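Local coordinates for protein malate dehydrogenase (Naegleria fowleri, PDB 6UM4) that probably catalyses the reversible oxidation of malate to oxaloacetate with a nicotinamide dinucleotide cofactor, at residues V354-G362 against G369-Q377; W277-D287 against F395-E406. One frame throughout, in Å; residues are numbered along the deposited sequence.

How the interactions relate
Both contacts lie in the lactate/malate dehydrogenase C-terminal domain, with their centres about 12 Å apart. Along the chain, segment 277-287 comes first, then the hairpin segments 354-362 and 369-377, then segment 395-406. Interaction 2 therefore brings together the two outer segments, and interaction 1 falls between them in sequence. The two contacts touch directly. Ser373 N probably donates a hydrogen bond to Gly278 O (2.9 Å), and Pro375 CD packs on Trp277 CZ2 at 3.5 Å. Asn227 of helix 226-235 bonds to both Trp371 O and Gly278 O. These links join hairpin 353-359/371-380 to the loop that packs on helix 394-414, so the two contacts share one buried region of the domain.

Interaction 1 of 2, residues V354-G362 against G369-Q377; sequences VSMAIPSRG and GIWCSMPVQ
Strands 354-359 and 371-377 run antiparallel, their axes at 141°, with hydrogen-bonded pairs Val354-Val376, Met356-Met374 and Ile358-Cys372. The strands pinch together at Ala357 and Ser373, whose CA atoms are 3.6 Å apart. Just beside this, Ile358 N reaches Cys372 O at 3.1 Å from above the carbonyl plane. Past the strand, Ser360 N continues the pairing to Ile370 O at 2.9 Å.

On one face of the sheet, the Trp371 indole lies over Pro359. Pro359 CB makes a CH-pi contact, 3.6 Å from the centroid of the six-membered ring, and Pro359 CD sits 3.3 Å from Trp371 NE1. Ala357 O is at the ring edge, beside CD1. The indole N-H bonds to Ile245 O, which pins the ring. Ser355 OG and Ser373 OG, on the same face, bond to Ile276 N and O, respectively.

The other face is apolar. Val376 CG2 meets Val354 CG2 at 3.8 Å and Met356 SD at 3.7 Å. Ile358 CG1 stands between its backbone N and carbonyl carbon (chi1 72°), and this carries CD1 to Met374 SD and Val376 CG1. Strand 383-386 adds Val386 against Ile358 and Met374. This is a beta hairpin, with strand 371-380 the middle strand of a three-stranded antiparallel sheet in the lactate/malate dehydrogenase C-terminal domain.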
loop_
_atom_site.group_PDB
_atom_site.type_symbol
_atom_site.label_atom_id
_atom_site.label_comp_id
_atom_site.label_asym_id
_atom_site.label_seq_id
_atom_site.Cartn_x
_atom_site.Cartn_y
_atom_site.Cartn_z
ATOM N N VAL A 354 16.775 12.904 8.095
ATOM C CA VAL A 354 16.236 11.560 8.185
ATOM C C VAL A 354 17.329 10.681 8.767
ATOM O O VAL A 354 18.501 11.067 8.835
ATOM C CB VAL A 354 15.726 11.024 6.820
ATOM C CG1 VAL A 354 14.609 11.911 6.304
ATOM C CG2 VAL A 354 16.864 10.937 5.796
ATOM N N SER A 355 16.913 9.524 9.272
ATOM C CA SER A 355 17.834 8.529 9.800
ATOM C C SER A 355 18.052 7.436 8.765
ATOM O O SER A 355 17.098 6.959 8.149
ATOM C CB SER A 355 17.319 7.918 11.104
ATOM O OG SER A 355 17.170 8.895 12.128
ATOM N N MET A 356 19.315 7.067 8.580
ATOM C CA MET A 356 19.772 5.944 7.778
ATOM C C MET A 356 20.941 5.308 8.515
ATOM O O MET A 356 21.750 6.023 9.110
ATOM C CB MET A 356 20.242 6.396 6.382
ATOM C CG MET A 356 19.139 7.059 5.512
ATOM S SD MET A 356 19.809 7.809 3.997
ATOM C CE MET A 356 20.034 6.366 2.950
ATOM N N ALA A 357 21.018 3.971 8.496
ATOM C CA ALA A 357 22.185 3.235 8.988
ATOM C C ALA A 357 23.211 3.134 7.865
ATOM O O ALA A 357 22.978 2.444 6.865
ATOM C CB ALA A 357 21.786 1.845 9.478
ATOM N N ILE A 358 24.358 3.782 8.042
ATOM C CA ILE A 358 25.295 3.995 6.939
ATOM C C ILE A 358 26.679 3.517 7.372
ATOM O O ILE A 358 26.946 3.360 8.577
ATOM C CB ILE A 358 25.318 5.481 6.509
ATOM C CG1 ILE A 358 26.023 6.321 7.585
ATOM C CG2 ILE A 358 23.885 6.018 6.334
ATOM C CD1 ILE A 358 26.085 7.801 7.282
ATOM N N PRO A 359 27.583 3.247 6.420
ATOM C CA PRO A 359 28.957 2.899 6.815
ATOM C C PRO A 359 29.600 4.043 7.578
ATOM O O PRO A 359 29.604 5.196 7.132
ATOM C CB PRO A 359 29.674 2.639 5.478
ATOM C CG PRO A 359 28.844 3.351 4.454
ATOM C CD PRO A 359 27.414 3.207 4.957
ATOM N N SER A 360 30.157 3.716 8.732
ATOM C CA SER A 360 30.854 4.724 9.515
ATOM C C SER A 360 32.197 5.066 8.874
ATOM O O SER A 360 33.049 4.191 8.666
ATOM C CB SER A 360 31.058 4.228 10.940
ATOM O OG SER A 360 31.895 5.115 11.645
ATOM N N ARG A 361 32.376 6.342 8.539
ATOM C CA ARG A 361 33.683 6.915 8.254
ATOM C C ARG A 361 34.224 7.701 9.449
ATOM O O ARG A 361 34.996 8.650 9.278
ATOM C CB ARG A 361 33.612 7.804 7.011
ATOM C CG ARG A 361 33.027 7.128 5.753
ATOM C CD ARG A 361 33.962 6.037 5.206
ATOM N NE ARG A 361 33.497 5.471 3.932
ATOM C CZ ARG A 361 34.182 4.598 3.192
ATOM N NH1 ARG A 361 35.439 4.307 3.489
ATOM N NH2 ARG A 361 33.664 4.135 2.061
ATOM N N GLY A 362 33.816 7.337 10.663
ATOM C CA GLY A 362 34.269 8.028 11.856
ATOM C C GLY A 362 33.513 9.279 12.225
ATOM O O GLY A 362 33.969 10.010 13.103
ATOM N N GLY A 369 34.014 0.737 10.118
ATOM C CA GLY A 369 33.752 -0.650 9.802
ATOM C C GLY A 369 32.409 -1.180 10.280
ATOM O O GLY A 369 32.087 -2.341 9.997
ATOM N N ILE A 370 31.625 -0.390 11.006
ATOM C CA ILE A 370 30.266 -0.785 11.355
ATOM C C ILE A 370 29.317 0.118 10.594
ATOM O O ILE A 370 29.665 1.244 10.206
ATOM C CB ILE A 370 29.950 -0.703 12.866
ATOM C CG1 ILE A 370 30.262 0.691 13.392
ATOM C CG2 ILE A 370 30.681 -1.780 13.648
ATOM C CD1 ILE A 370 29.664 0.943 14.757
ATOM N N TRP A 371 28.099 -0.382 10.396
ATOM C CA TRP A 371 27.011 0.432 9.884
ATOM C C TRP A 371 26.243 0.988 11.075
ATOM O O TRP A 371 25.878 0.248 11.994
ATOM C CB TRP A 371 26.089 -0.376 8.971
ATOM C CG TRP A 371 26.369 -0.227 7.492
ATOM C CD1 TRP A 371 25.505 0.227 6.536
ATOM C CD2 TRP A 371 27.595 -0.534 6.809
ATOM N NE1 TRP A 371 26.117 0.228 5.312
ATOM C CE2 TRP A 371 27.391 -0.249 5.442
ATOM C CE3 TRP A 371 28.826 -1.038 7.219
ATOM C CZ2 TRP A 371 28.392 -0.444 4.468
ATOM C CZ3 TRP A 371 29.833 -1.224 6.256
ATOM C CH2 TRP A 371 29.601 -0.921 4.901
ATOM N N CYS A 372 26.033 2.291 11.070
ATOM C CA CYS A 372 25.503 2.962 12.237
ATOM C C CYS A 372 24.560 4.046 11.780
ATOM O O CYS A 372 24.927 4.846 10.917
ATOM C CB CYS A 372 26.640 3.556 13.060
ATOM S SG CYS A 372 26.109 4.430 14.527
ATOM N N SER A 373 23.372 4.081 12.380
ATOM C CA SER A 373 22.377 5.092 12.053
ATOM C C SER A 373 22.830 6.452 12.560
ATOM O O SER A 373 23.397 6.575 13.657
ATOM C CB SER A 373 21.025 4.707 12.665
ATOM O OG SER A 373 19.956 5.545 12.242
ATOM N N MET A 374 22.646 7.472 11.729
ATOM C CA MET A 374 23.055 8.830 12.060
ATOM C C MET A 374 22.049 9.792 11.451
ATOM O O MET A 374 21.407 9.468 10.450
ATOM C CB MET A 374 24.457 9.152 11.516
ATOM C CG MET A 374 25.550 8.187 11.903
ATOM S SD MET A 374 27.176 8.659 11.243
ATOM C CE MET A 374 27.941 7.034 11.292
ATOM N N PRO A 375 21.936 11.006 11.989
ATOM C CA PRO A 375 21.176 12.052 11.280
ATOM C C PRO A 375 21.857 12.386 9.966
ATOM O O PRO A 375 23.043 12.736 9.937
ATOM C CB PRO A 375 21.227 13.247 12.239
ATOM C CG PRO A 375 22.450 12.974 13.134
ATOM C CD PRO A 375 22.453 11.473 13.290
ATOM N N VAL A 376 21.109 12.261 8.868
ATOM C CA VAL A 376 21.629 12.604 7.550
ATOM C C VAL A 376 20.639 13.487 6.808
ATOM O O VAL A 376 19.437 13.513 7.101
ATOM C CB VAL A 376 21.947 11.371 6.687
ATOM C CG1 VAL A 376 22.851 10.406 7.440
ATOM C CG2 VAL A 376 20.643 10.714 6.184
ATOM N N GLN A 377 21.173 14.230 5.845
ATOM C CA GLN A 377 20.388 14.921 4.840
ATOM C C GLN A 377 20.553 14.181 3.523
ATOM O O GLN A 377 21.686 13.971 3.067
ATOM C CB GLN A 377 20.835 16.369 4.669
ATOM C CG GLN A 377 20.003 17.086 3.622
ATOM C CD GLN A 377 20.106 18.579 3.738
ATOM O OE1 GLN A 377 20.414 19.106 4.806
ATOM N NE2 GLN A 377 19.825 19.279 2.643
#

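Interaction 2 of 2, residues W277-D287 against F395-E406; sequences WGNHSATQYPD and FSADRINASVKE
Phe395 and Tyr285 meet where helix 395-406 packs along a beta hairpin, built from strands 271-277 and 285-287 and closed by a loop with a type I turn from Ser281 to Gln284. Phe395 CE2 lies 3.9 Å from Tyr285 CE1. The two rings are nearly perpendicular.

Ser396 OG hydrogen-bonds to Tyr285 OH at 3.0 Å, at the edge of the tyrosine ring. A water also links Ser396 OG to Asp287 OD2, while Asp287 OD1 bonds to Ser289 OG.

Arg399 lays its CB over one face of the Tyr285 ring, 3.8 Å from the centroid. Tyr285 CG is anti to its backbone N (chi1 174°), which extends the ring along the helix from Arg399 to Ser396. Two waters complete this region. One bridges Arg399 O and Thr283 O; the other joins Arg399 NH1 to Gln284 O.

Ile400 points CD1 onto a face of the Trp277 indole, 3.6 Å from CD2. The indole is turned so that its NE1 donates to Asp287 OD2.

Ser403 fits against the loop where Gly278 passes with no side chain. Its OG accepts a nearly straight bond from Asn279 N (2.9 Å, 174°) and lies close to Thr283 OG1.

Glu406 reaches out fully extended and ties the loop to the helix. Asn279 ND2 (2.8 Å) and Thr283 OG1 (2.7 Å) reach Glu406 OE1 from opposite faces of the carboxylate; Asn279 ND2 also bonds to Glu410 OE2. Ser281 OG donates to the syn lone pair of Glu406 OE1 at 2.6 Å.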
loop_
_atom_site.group_PDB
_atom_site.type_symbol
_atom_site.label_atom_id
_atom_site.label_comp_id
_atom_site.label_asym_id
_atom_site.label_seq_id
_atom_site.Cartn_x
_atom_site.Cartn_y
_atom_site.Cartn_z
ATOM N N TRP A 277 20.141 7.159 16.346
ATOM C CA TRP A 277 21.547 6.754 16.297
ATOM C C TRP A 277 21.682 5.263 16.587
ATOM O O TRP A 277 20.961 4.707 17.417
ATOM C CB TRP A 277 22.406 7.508 17.320
ATOM C CG TRP A 277 22.462 9.006 17.200
ATOM C CD1 TRP A 277 21.543 9.899 17.676
ATOM C CD2 TRP A 277 23.527 9.789 16.645
ATOM N NE1 TRP A 277 21.932 11.180 17.388
ATOM C CE2 TRP A 277 23.158 11.144 16.773
ATOM C CE3 TRP A 277 24.743 9.477 16.033
ATOM C CZ2 TRP A 277 23.964 12.181 16.318
ATOM C CZ3 TRP A 277 25.533 10.502 15.579
ATOM C CH2 TRP A 277 25.142 11.843 15.722
ATOM N N GLY A 278 22.648 4.621 15.932
ATOM C CA GLY A 278 23.048 3.287 16.356
ATOM C C GLY A 278 22.480 2.115 15.568
ATOM O O GLY A 278 22.320 2.183 14.348
ATOM N N ASN A 279 22.180 1.033 16.274
ATOM C CA ASN A 279 21.731 -0.223 15.696
ATOM C C ASN A 279 20.213 -0.213 15.519
ATOM O O ASN A 279 19.480 0.340 16.346
ATOM C CB ASN A 279 22.149 -1.356 16.640
ATOM C CG ASN A 279 22.173 -2.696 15.982
ATOM O OD1 ASN A 279 21.997 -2.799 14.784
ATOM N ND2 ASN A 279 22.405 -3.746 16.768
ATOM N N HIS A 280 19.732 -0.867 14.457
ATOM C CA HIS A 280 18.284 -1.087 14.319
ATOM C C HIS A 280 17.897 -2.184 15.315
ATOM O O HIS A 280 17.737 -3.360 14.979
ATOM C CB HIS A 280 17.926 -1.458 12.878
ATOM C CG HIS A 280 16.485 -1.810 12.674
ATOM N ND1 HIS A 280 15.452 -0.967 13.021
ATOM C CD2 HIS A 280 15.906 -2.920 12.154
ATOM C CE1 HIS A 280 14.297 -1.542 12.725
ATOM N NE2 HIS A 280 14.547 -2.729 12.196
ATOM N N SER A 281 17.748 -1.785 16.579
ATOM C CA SER A 281 17.522 -2.743 17.652
ATOM C C SER A 281 17.080 -1.971 18.884
ATOM O O SER A 281 16.952 -0.742 18.861
ATOM C CB SER A 281 18.782 -3.548 17.952
ATOM O OG SER A 281 19.670 -2.747 18.709
ATOM N N ALA A 282 16.884 -2.702 19.975
ATOM C CA ALA A 282 16.457 -2.054 21.208
ATOM C C ALA A 282 17.537 -1.175 21.835
ATOM O O ALA A 282 17.220 -0.430 22.762
ATOM C CB ALA A 282 15.997 -3.100 22.224
ATOM N N THR A 283 18.789 -1.227 21.363
ATOM C CA THR A 283 19.811 -0.319 21.873
ATOM C C THR A 283 19.865 0.989 21.103
ATOM O O THR A 283 20.718 1.838 21.396
ATOM C CB THR A 283 21.204 -0.961 21.826
ATOM O OG1 THR A 283 21.686 -0.963 20.475
ATOM C CG2 THR A 283 21.163 -2.380 22.378
ATOM N N GLN A 284 18.993 1.166 20.123
ATOM C CA GLN A 284 18.983 2.397 19.357
ATOM C C GLN A 284 18.832 3.587 20.290
ATOM O O GLN A 284 18.293 3.483 21.397
ATOM C CB GLN A 284 17.830 2.380 18.356
ATOM C CG GLN A 284 16.485 2.480 19.034
ATOM C CD GLN A 284 15.343 2.331 18.067
ATOM O OE1 GLN A 284 14.862 3.321 17.514
ATOM N NE2 GLN A 284 14.854 1.101 17.904
ATOM N N TYR A 285 19.331 4.727 19.844
ATOM C CA TYR A 285 19.160 5.944 20.614
ATOM C C TYR A 285 18.313 6.922 19.830
ATOM O O TYR A 285 18.822 7.592 18.920
ATOM C CB TYR A 285 20.508 6.570 20.986
ATOM C CG TYR A 285 20.339 7.897 21.667
ATOM C CD1 TYR A 285 19.397 8.070 22.689
ATOM C CD2 TYR A 285 21.077 8.991 21.269
ATOM C CE1 TYR A 285 19.226 9.289 23.292
ATOM C CE2 TYR A 285 20.911 10.215 21.876
ATOM C CZ TYR A 285 19.988 10.356 22.881
ATOM O OH TYR A 285 19.843 11.581 23.473
ATOM N N PRO A 286 17.017 7.025 20.120
ATOM C CA PRO A 286 16.198 8.088 19.524
ATOM C C PRO A 286 16.567 9.419 20.164
ATOM O O PRO A 286 16.430 9.594 21.376
ATOM C CB PRO A 286 14.762 7.669 19.873
ATOM C CG PRO A 286 14.868 6.262 20.468
ATOM C CD PRO A 286 16.241 6.190 21.049
ATOM N N ASP A 287 17.028 10.363 19.353
ATOM C CA ASP A 287 17.719 11.542 19.860
ATOM C C ASP A 287 16.834 12.764 19.654
ATOM O O ASP A 287 16.602 13.181 18.513
ATOM C CB ASP A 287 19.072 11.702 19.159
ATOM C CG ASP A 287 19.925 12.822 19.755
ATOM O OD1 ASP A 287 19.514 13.438 20.762
ATOM O OD2 ASP A 287 21.028 13.065 19.221
ATOM N N PHE A 395 24.718 12.528 28.058
ATOM C CA PHE A 395 23.629 11.564 27.991
ATOM C C PHE A 395 23.550 10.944 26.607
ATOM O O PHE A 395 23.394 9.724 26.472
ATOM C CB PHE A 395 22.295 12.211 28.327
ATOM C CG PHE A 395 21.132 11.287 28.150
ATOM C CD1 PHE A 395 20.993 10.172 28.969
ATOM C CD2 PHE A 395 20.197 11.504 27.151
ATOM C CE1 PHE A 395 19.925 9.302 28.818
ATOM C CE2 PHE A 395 19.126 10.642 26.999
ATOM C CZ PHE A 395 18.992 9.534 27.822
ATOM N N SER A 396 23.673 11.770 25.569
ATOM C CA SER A 396 23.684 11.242 24.208
ATOM C C SER A 396 24.901 10.355 23.971
ATOM O O SER A 396 24.786 9.296 23.345
ATOM C CB SER A 396 23.647 12.379 23.191
ATOM O OG SER A 396 22.413 13.055 23.228
ATOM N N ALA A 397 26.086 10.793 24.408
ATOM C CA ALA A 397 27.286 9.998 24.149
ATOM C C ALA A 397 27.179 8.618 24.779
ATOM O O ALA A 397 27.578 7.618 24.173
ATOM C CB ALA A 397 28.536 10.721 24.657
ATOM N N ASP A 398 26.646 8.551 26.000
ATOM C CA ASP A 398 26.464 7.268 26.672
ATOM C C ASP A 398 25.579 6.344 25.856
ATOM O O ASP A 398 25.869 5.151 25.707
ATOM C CB ASP A 398 25.834 7.473 28.047
ATOM C CG ASP A 398 26.786 8.073 29.062
ATOM O OD1 ASP A 398 28.004 8.238 28.792
ATOM O OD2 ASP A 398 26.278 8.395 30.153
ATOM N N ARG A 399 24.458 6.867 25.373
ATOM C CA ARG A 399 23.494 6.019 24.687
ATOM C C ARG A 399 24.068 5.527 23.364
ATOM O O ARG A 399 24.036 4.324 23.073
ATOM C CB ARG A 399 22.175 6.774 24.478
ATOM C CG ARG A 399 21.385 7.026 25.754
ATOM C CD ARG A 399 21.153 5.715 26.476
ATOM N NE ARG A 399 20.255 5.839 27.611
ATOM C CZ ARG A 399 18.938 5.654 27.545
ATOM N NH1 ARG A 399 18.361 5.346 26.387
ATOM N NH2 ARG A 399 18.200 5.776 28.643
ATOM N N ILE A 400 24.622 6.449 22.568
ATOM C CA ILE A 400 25.284 6.081 21.319
ATOM C C ILE A 400 26.348 5.019 21.572
ATOM O O ILE A 400 26.429 4.024 20.845
ATOM C CB ILE A 400 25.884 7.326 20.643
ATOM C CG1 ILE A 400 24.805 8.319 20.236
ATOM C CG2 ILE A 400 26.658 6.937 19.413
ATOM C CD1 ILE A 400 25.389 9.623 19.755
ATOM N N ASN A 401 27.152 5.187 22.637
ATOM C CA ASN A 401 28.201 4.211 22.924
ATOM C C ASN A 401 27.620 2.831 23.204
ATOM O O ASN A 401 28.233 1.816 22.856
ATOM C CB ASN A 401 29.063 4.679 24.110
ATOM C CG ASN A 401 30.296 5.454 23.669
ATOM O OD1 ASN A 401 30.971 5.081 22.706
ATOM N ND2 ASN A 401 30.562 6.572 24.336
ATOM N N ALA A 402 26.472 2.768 23.883
ATOM C CA ALA A 402 25.840 1.477 24.150
ATOM C C ALA A 402 25.451 0.772 22.855
ATOM O O ALA A 402 25.556 -0.456 22.744
ATOM C CB ALA A 402 24.609 1.669 25.042
ATOM N N SER A 403 24.970 1.525 21.876
ATOM C CA SER A 403 24.547 0.879 20.643
ATOM C C SER A 403 25.766 0.518 19.797
ATOM O O SER A 403 25.802 -0.549 19.174
ATOM C CB SER A 403 23.575 1.786 19.890
ATOM O OG SER A 403 22.588 1.028 19.173
ATOM N N VAL A 404 26.783 1.383 19.789
ATOM C CA VAL A 404 28.035 1.047 19.114
ATOM C C VAL A 404 28.618 -0.238 19.687
ATOM O O VAL A 404 29.023 -1.142 18.945
ATOM C CB VAL A 404 29.014 2.228 19.223
ATOM C CG1 VAL A 404 30.436 1.782 18.905
ATOM C CG2 VAL A 404 28.572 3.331 18.273
ATOM N N LYS A 405 28.586 -0.374 21.012
ATOM C CA LYS A 405 29.050 -1.596 21.649
ATOM C C LYS A 405 28.310 -2.815 21.110
ATOM O O LYS A 405 28.914 -3.865 20.877
ATOM C CB LYS A 405 28.882 -1.476 23.160
ATOM C CG LYS A 405 29.454 -2.619 23.972
ATOM C CD LYS A 405 29.316 -2.311 25.466
ATOM C CE LYS A 405 29.988 -3.375 26.316
ATOM N NZ LYS A 405 29.303 -4.685 26.175
ATOM N N GLU A 406 26.998 -2.707 20.927
ATOM C CA GLU A 406 26.259 -3.845 20.405
ATOM C C GLU A 406 26.637 -4.131 18.963
ATOM O O GLU A 406 26.792 -5.291 18.572
ATOM C CB GLU A 406 24.764 -3.591 20.505
ATOM C CG GLU A 406 23.961 -4.765 20.054
ATOM C CD GLU A 406 22.488 -4.479 20.109
ATOM O OE1 GLU A 406 22.045 -3.479 19.498
ATOM O OE2 GLU A 406 21.787 -5.253 20.785
HETATM O O HOH W 1 21.400 3.190 23.636
HETATM O O HOH W 2 19.035 4.780 23.950
HETATM O O HOH W 3 22.705 14.343 20.663
#